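Local coordinates for acylphosphatase (Coxiella burnetii, PDB 3TRG), which catalyses the hydrolysis of acyl phosphates to a carboxylate and free phosphate, at residues C13-F27 with G73-I87. Residues are numbered along the deposited sequence; the frame is centred on the assembly and turned at random. Where two conformers were deposited one is given.
Sequences CIHVTVSGKVQGVFF and GPPQAAVSNVNWEEI. With EDO (1,2-ethanediol), chain C.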
loop_
_atom_site.group_PDB
_atom_site.type_symbol
_atom_site.label_atom_id
_atom_site.label_comp_id
_atom_site.label_asym_id
_atom_site.label_seq_id
_atom_site.Cartn_x
_atom_site.Cartn_y
_atom_site.Cartn_z
ATOM N N CYS A 13 -10.788 1.185 1.384
ATOM C CA CYS A 13 -9.434 1.624 1.688
ATOM C C CYS A 13 -8.862 0.797 2.830
ATOM O O CYS A 13 -9.601 0.348 3.714
ATOM C CB CYS A 13 -9.418 3.098 2.101
ATOM S SG CYS A 13 -9.878 4.280 0.826
ATOM N N ILE A 14 -7.545 0.608 2.810
ATOM C CA ILE A 14 -6.848 -0.031 3.922
ATOM C C ILE A 14 -5.656 0.819 4.361
ATOM O O ILE A 14 -5.139 1.628 3.583
ATOM C CB ILE A 14 -6.359 -1.461 3.571
ATOM C CG1 ILE A 14 -5.293 -1.420 2.471
ATOM C CG2 ILE A 14 -7.538 -2.360 3.183
ATOM C CD1 ILE A 14 -4.559 -2.749 2.288
ATOM N N HIS A 15 -5.237 0.628 5.607
ATOM C CA HIS A 15 -4.026 1.234 6.139
ATOM C C HIS A 15 -3.072 0.098 6.493
ATOM O O HIS A 15 -3.497 -0.925 7.030
ATOM C CB HIS A 15 -4.362 2.066 7.377
ATOM C CG HIS A 15 -3.166 2.662 8.052
ATOM N ND1 HIS A 15 -2.620 2.128 9.199
ATOM C CD2 HIS A 15 -2.418 3.748 7.748
ATOM C CE1 HIS A 15 -1.585 2.862 9.573
ATOM N NE2 HIS A 15 -1.442 3.851 8.709
ATOM N N VAL A 16 -1.791 0.273 6.179
ATOM C CA VAL A 16 -0.812 -0.799 6.345
ATOM C C VAL A 16 0.476 -0.284 6.962
ATOM O O VAL A 16 0.917 0.825 6.659
ATOM C CB VAL A 16 -0.432 -1.421 4.991
ATOM C CG1 VAL A 16 0.277 -2.766 5.190
ATOM C CG2 VAL A 16 -1.666 -1.577 4.100
ATOM N N THR A 17 1.071 -1.099 7.831
ATOM C CA THR A 17 2.472 -0.926 8.201
ATOM C C THR A 17 3.249 -2.182 7.825
ATOM O O THR A 17 2.759 -3.305 7.976
ATOM C CB THR A 17 2.675 -0.599 9.691
ATOM O OG1 THR A 17 2.018 -1.584 10.495
ATOM C CG2 THR A 17 2.115 0.781 10.018
ATOM N N VAL A 18 4.458 -1.978 7.314
ATOM C CA VAL A 18 5.304 -3.069 6.853
ATOM C C VAL A 18 6.635 -2.976 7.578
ATOM O O VAL A 18 7.316 -1.957 7.509
ATOM C CB VAL A 18 5.539 -2.991 5.335
ATOM C CG1 VAL A 18 6.413 -4.159 4.866
ATOM C CG2 VAL A 18 4.204 -2.992 4.588
ATOM N N SER A 19 7.002 -4.046 8.279
ATOM C CA SER A 19 8.234 -4.053 9.054
ATOM C C SER A 19 9.290 -4.955 8.432
ATOM O O SER A 19 8.974 -5.855 7.652
ATOM C CB SER A 19 7.961 -4.500 10.492
ATOM O OG SER A 19 7.564 -5.861 10.538
ATOM N N GLY A 20 10.544 -4.710 8.797
ATOM C CA GLY A 20 11.654 -5.522 8.335
ATOM C C GLY A 20 12.786 -4.675 7.794
ATOM O O GLY A 20 12.971 -3.525 8.198
ATOM N N LYS A 21 13.557 -5.258 6.885
ATOM C CA LYS A 21 14.555 -4.518 6.136
ATOM C C LYS A 21 13.818 -3.805 5.013
ATOM O O LYS A 21 13.552 -4.388 3.960
ATOM C CB LYS A 21 15.610 -5.478 5.577
ATOM C CG LYS A 21 16.379 -4.955 4.369
ATOM C CD LYS A 21 17.194 -3.720 4.697
ATOM C CE LYS A 21 17.980 -3.254 3.479
ATOM N NZ LYS A 21 18.798 -2.045 3.771
ATOM N N VAL A 22 13.460 -2.547 5.258
ATOM C CA VAL A 22 12.627 -1.800 4.320
ATOM C C VAL A 22 13.239 -0.457 3.933
ATOM O O VAL A 22 12.608 0.337 3.239
ATOM C CB VAL A 22 11.205 -1.562 4.880
ATOM C CG1 VAL A 22 10.504 -2.889 5.144
ATOM C CG2 VAL A 22 11.253 -0.704 6.150
ATOM N N GLN A 23 14.461 -0.202 4.394
ATOM C CA GLN A 23 15.170 1.026 4.039
ATOM C C GLN A 23 16.258 0.763 3.004
ATOM O O GLN A 23 16.843 -0.320 2.964
ATOM C CB GLN A 23 15.778 1.687 5.283
ATOM C CG GLN A 23 14.820 2.591 6.049
ATOM C CD GLN A 23 13.864 1.821 6.943
ATOM O OE1 GLN A 23 14.153 0.696 7.361
ATOM N NE2 GLN A 23 12.719 2.428 7.245
ATOM N N GLY A 24 16.517 1.760 2.166
ATOM C CA GLY A 24 17.568 1.672 1.168
ATOM C C GLY A 24 17.283 0.688 0.050
ATOM O O GLY A 24 18.207 0.184 -0.587
ATOM N N VAL A 25 16.005 0.418 -0.194
ATOM C CA VAL A 25 15.602 -0.508 -1.250
ATOM C C VAL A 25 14.469 0.080 -2.092
ATOM O O VAL A 25 13.717 -0.644 -2.744
ATOM C CB VAL A 25 15.187 -1.893 -0.687
ATOM C CG1 VAL A 25 16.379 -2.571 -0.009
ATOM C CG2 VAL A 25 14.011 -1.763 0.284
ATOM N N PHE A 26 14.359 1.404 -2.080
ATOM C CA PHE A 26 13.348 2.083 -2.877
ATOM C C PHE A 26 11.955 1.529 -2.582
ATOM O O PHE A 26 11.141 1.346 -3.488
ATOM C CB PHE A 26 13.669 1.952 -4.371
ATOM C CG PHE A 26 14.954 2.622 -4.780
ATOM C CD1 PHE A 26 15.074 3.999 -4.744
ATOM C CD2 PHE A 26 16.036 1.873 -5.217
ATOM C CE1 PHE A 26 16.258 4.621 -5.129
ATOM C CE2 PHE A 26 17.216 2.485 -5.601
ATOM C CZ PHE A 26 17.327 3.858 -5.559
ATOM N N PHE A 27 11.672 1.269 -1.311
ATOM C CA PHE A 27 10.386 0.674 -0.954
ATOM C C PHE A 27 9.186 1.565 -1.305
ATOM O O PHE A 27 8.202 1.081 -1.875
ATOM C CB PHE A 27 10.350 0.258 0.521
ATOM C CG PHE A 27 9.478 -0.936 0.780
ATOM C CD1 PHE A 27 8.103 -0.835 0.666
ATOM C CD2 PHE A 27 10.032 -2.163 1.117
ATOM C CE1 PHE A 27 7.288 -1.936 0.887
ATOM C CE2 PHE A 27 9.225 -3.268 1.339
ATOM C CZ PHE A 27 7.854 -3.155 1.225
ATOM N N GLY A 73 7.846 -7.453 -1.457
ATOM C CA GLY A 73 8.448 -6.148 -1.650
ATOM C C GLY A 73 9.385 -6.157 -2.838
ATOM O O GLY A 73 9.452 -7.146 -3.574
ATOM N N PRO A 74 10.115 -5.052 -3.035
ATOM C CA PRO A 74 11.064 -4.906 -4.142
ATOM C C PRO A 74 12.316 -5.739 -3.892
ATOM O O PRO A 74 12.493 -6.251 -2.786
ATOM C CB PRO A 74 11.398 -3.412 -4.107
ATOM C CG PRO A 74 11.243 -3.034 -2.685
ATOM C CD PRO A 74 10.078 -3.856 -2.176
ATOM N N PRO A 75 13.181 -5.876 -4.908
ATOM C CA PRO A 75 14.408 -6.655 -4.717
ATOM C C PRO A 75 15.230 -6.137 -3.538
ATOM O O PRO A 75 15.374 -4.927 -3.364
ATOM C CB PRO A 75 15.166 -6.439 -6.031
ATOM C CG PRO A 75 14.098 -6.142 -7.031
ATOM C CD PRO A 75 13.071 -5.351 -6.282
ATOM N N GLN A 76 15.746 -7.063 -2.736
ATOM C CA GLN A 76 16.601 -6.752 -1.589
ATOM C C GLN A 76 15.830 -6.376 -0.321
ATOM O O GLN A 76 16.415 -6.289 0.760
ATOM C CB GLN A 76 17.663 -5.699 -1.937
ATOM C CG GLN A 76 18.644 -6.150 -3.027
ATOM C CD GLN A 76 19.832 -5.217 -3.179
ATOM O OE1 GLN A 76 20.339 -4.670 -2.199
ATOM N NE2 GLN A 76 20.280 -5.025 -4.417
ATOM N N ALA A 77 14.523 -6.162 -0.440
ATOM C CA ALA A 77 13.696 -5.967 0.747
ATOM C C ALA A 77 13.572 -7.285 1.501
ATOM O O ALA A 77 13.495 -8.349 0.890
ATOM C CB ALA A 77 12.314 -5.448 0.372
ATOM N N ALA A 78 13.557 -7.211 2.825
ATOM C CA ALA A 78 13.349 -8.397 3.645
ATOM C C ALA A 78 12.251 -8.120 4.662
ATOM O O ALA A 78 12.524 -7.724 5.798
ATOM C CB ALA A 78 14.634 -8.807 4.338
ATOM N N VAL A 79 11.009 -8.326 4.235
ATOM C CA VAL A 79 9.837 -7.985 5.031
ATOM C C VAL A 79 9.569 -9.028 6.111
ATOM O O VAL A 79 9.522 -10.226 5.828
ATOM C CB VAL A 79 8.584 -7.831 4.137
ATOM C CG1 VAL A 79 7.328 -7.662 4.976
ATOM C CG2 VAL A 79 8.764 -6.655 3.177
ATOM N N SER A 80 9.399 -8.567 7.346
ATOM C CA SER A 80 9.163 -9.458 8.478
ATOM C C SER A 80 7.692 -9.512 8.889
ATOM O O SER A 80 7.246 -10.482 9.508
ATOM C CB SER A 80 10.019 -9.034 9.674
ATOM O OG SER A 80 9.661 -7.730 10.110
ATOM N N ASN A 81 6.938 -8.468 8.564
ATOM C CA ASN A 81 5.518 -8.451 8.879
ATOM C C ASN A 81 4.760 -7.440 8.038
ATOM O O ASN A 81 5.302 -6.401 7.660
ATOM C CB ASN A 81 5.285 -8.149 10.360
ATOM C CG ASN A 81 3.846 -8.380 10.779
ATOM O OD1 ASN A 81 3.256 -9.419 10.478
ATOM N ND2 ASN A 81 3.266 -7.402 11.468
ATOM N N VAL A 82 3.505 -7.766 7.746
ATOM C CA VAL A 82 2.589 -6.847 7.092
ATOM C C VAL A 82 1.330 -6.797 7.943
ATOM O O VAL A 82 0.681 -7.821 8.173
ATOM C CB VAL A 82 2.225 -7.312 5.675
ATOM C CG1 VAL A 82 1.225 -6.352 5.040
ATOM C CG2 VAL A 82 3.478 -7.438 4.821
ATOM N N ASN A 83 1.004 -5.608 8.429
ATOM C CA ASN A 83 -0.130 -5.434 9.321
ATOM C C ASN A 83 -1.086 -4.458 8.668
ATOM O O ASN A 83 -0.743 -3.300 8.471
ATOM C CB ASN A 83 0.358 -4.893 10.664
ATOM C CG ASN A 83 -0.755 -4.728 11.667
ATOM O OD1 ASN A 83 -1.804 -5.356 11.558
ATOM N ND2 ASN A 83 -0.529 -3.875 12.658
ATOM N N TRP A 84 -2.275 -4.923 8.309
ATOM C CA TRP A 84 -3.225 -4.049 7.636
ATOM C C TRP A 84 -4.607 -4.078 8.269
ATOM O O TRP A 84 -4.990 -5.046 8.924
ATOM C CB TRP A 84 -3.307 -4.361 6.134
ATOM C CG TRP A 84 -3.916 -5.696 5.761
ATOM C CD1 TRP A 84 -3.257 -6.876 5.565
ATOM C CD2 TRP A 84 -5.298 -5.961 5.490
ATOM N NE1 TRP A 84 -4.148 -7.867 5.212
ATOM C CE2 TRP A 84 -5.407 -7.329 5.158
ATOM C CE3 TRP A 84 -6.456 -5.177 5.509
ATOM C CZ2 TRP A 84 -6.627 -7.928 4.844
ATOM C CZ3 TRP A 84 -7.667 -5.772 5.199
ATOM C CH2 TRP A 84 -7.744 -7.136 4.871
ATOM N N GLU A 85 -5.344 -2.990 8.095
ATOM C CA GLU A 85 -6.753 -3.009 8.442
ATOM C C GLU A 85 -7.532 -2.147 7.468
ATOM O O GLU A 85 -7.007 -1.180 6.915
ATOM C CB GLU A 85 -6.982 -2.539 9.882
ATOM C CG GLU A 85 -6.878 -1.040 10.090
ATOM C CD GLU A 85 -6.899 -0.655 11.557
ATOM O OE1 GLU A 85 -7.997 -0.436 12.107
ATOM O OE2 GLU A 85 -5.809 -0.583 12.158
ATOM N N GLU A 86 -8.783 -2.515 7.243
ATOM C CA GLU A 86 -9.664 -1.687 6.447
ATOM C C GLU A 86 -10.001 -0.436 7.255
ATOM O O GLU A 86 -10.123 -0.496 8.485
ATOM C CB GLU A 86 -10.935 -2.463 6.106
ATOM C CG GLU A 86 -11.842 -1.748 5.143
ATOM C CD GLU A 86 -13.072 -2.561 4.805
ATOM O OE1 GLU A 86 -13.326 -3.580 5.488
ATOM O OE2 GLU A 86 -13.790 -2.177 3.859
ATOM N N ILE A 87 -10.137 0.694 6.569
ATOM C CA ILE A 87 -10.396 1.964 7.237
ATOM C C ILE A 87 -11.593 2.709 6.639
ATOM O O ILE A 87 -12.109 2.348 5.574
ATOM C CB ILE A 87 -9.151 2.893 7.197
ATOM C CG1 ILE A 87 -8.729 3.179 5.751
ATOM C CG2 ILE A 87 -7.986 2.285 7.996
ATOM C CD1 ILE A 87 -7.607 4.216 5.639
HETATM C C1 EDO C . -3.024 -1.309 10.542
HETATM O O1 EDO C . -3.576 0.013 10.608
HETATM C C2 EDO C . -1.529 -1.213 10.274
HETATM O O2 EDO C . -0.868 -0.609 11.389
HETATM O O HOH W 1 4.176 -4.416 10.545
HETATM O O HOH W 2 1.599 -1.580 13.147
HETATM O O HOH W 3 14.575 -2.550 -4.514
#
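H15, T17 and S19 pair through their backbones with E85, N83 and N81, as strand 13-19 runs antiparallel to strand 78-87, the axes 4.3 Å apart at 150°. H15 N gives E85 O a bond of 2.8 Å, nearly straight on the carbonyl. The register slips by one at a classic beta bulge, where S80 and N81 both face S19: S19 O takes S80 N at 2.8 Å and N81 N only weakly. Beyond the bulge, K21 and A78 exchange both backbone bonds. On the inner face V16 CG1 meets V82 CG1, and a chi1 of -179° swings V18 CG1 away from its own N to 3.6 Å from V79 CG1; W71 and helix 60-69 pack against this side. On the other face, H15 ND1 donates in the ring plane at 2.7 Å to O1 of an ethanediol, probably from the crystallisation liquor, and O1 passes a bond on to E85 OE2; H15 NE2 is held by E53. Past the strands, P74 CD sits over one face of the F27 ring, 3.9 Å from its centroid, a CH-pi contact, while V79 CG2 meets the ring's edge. Strand 78-87 is an edge strand of the ferredoxin-like alpha/beta sandwich of acylphosphatases, beside strand 11-19, which pairs on its other side with 52-57 and whose following loop leads to R28, predicted catalytic like N46 beside F27.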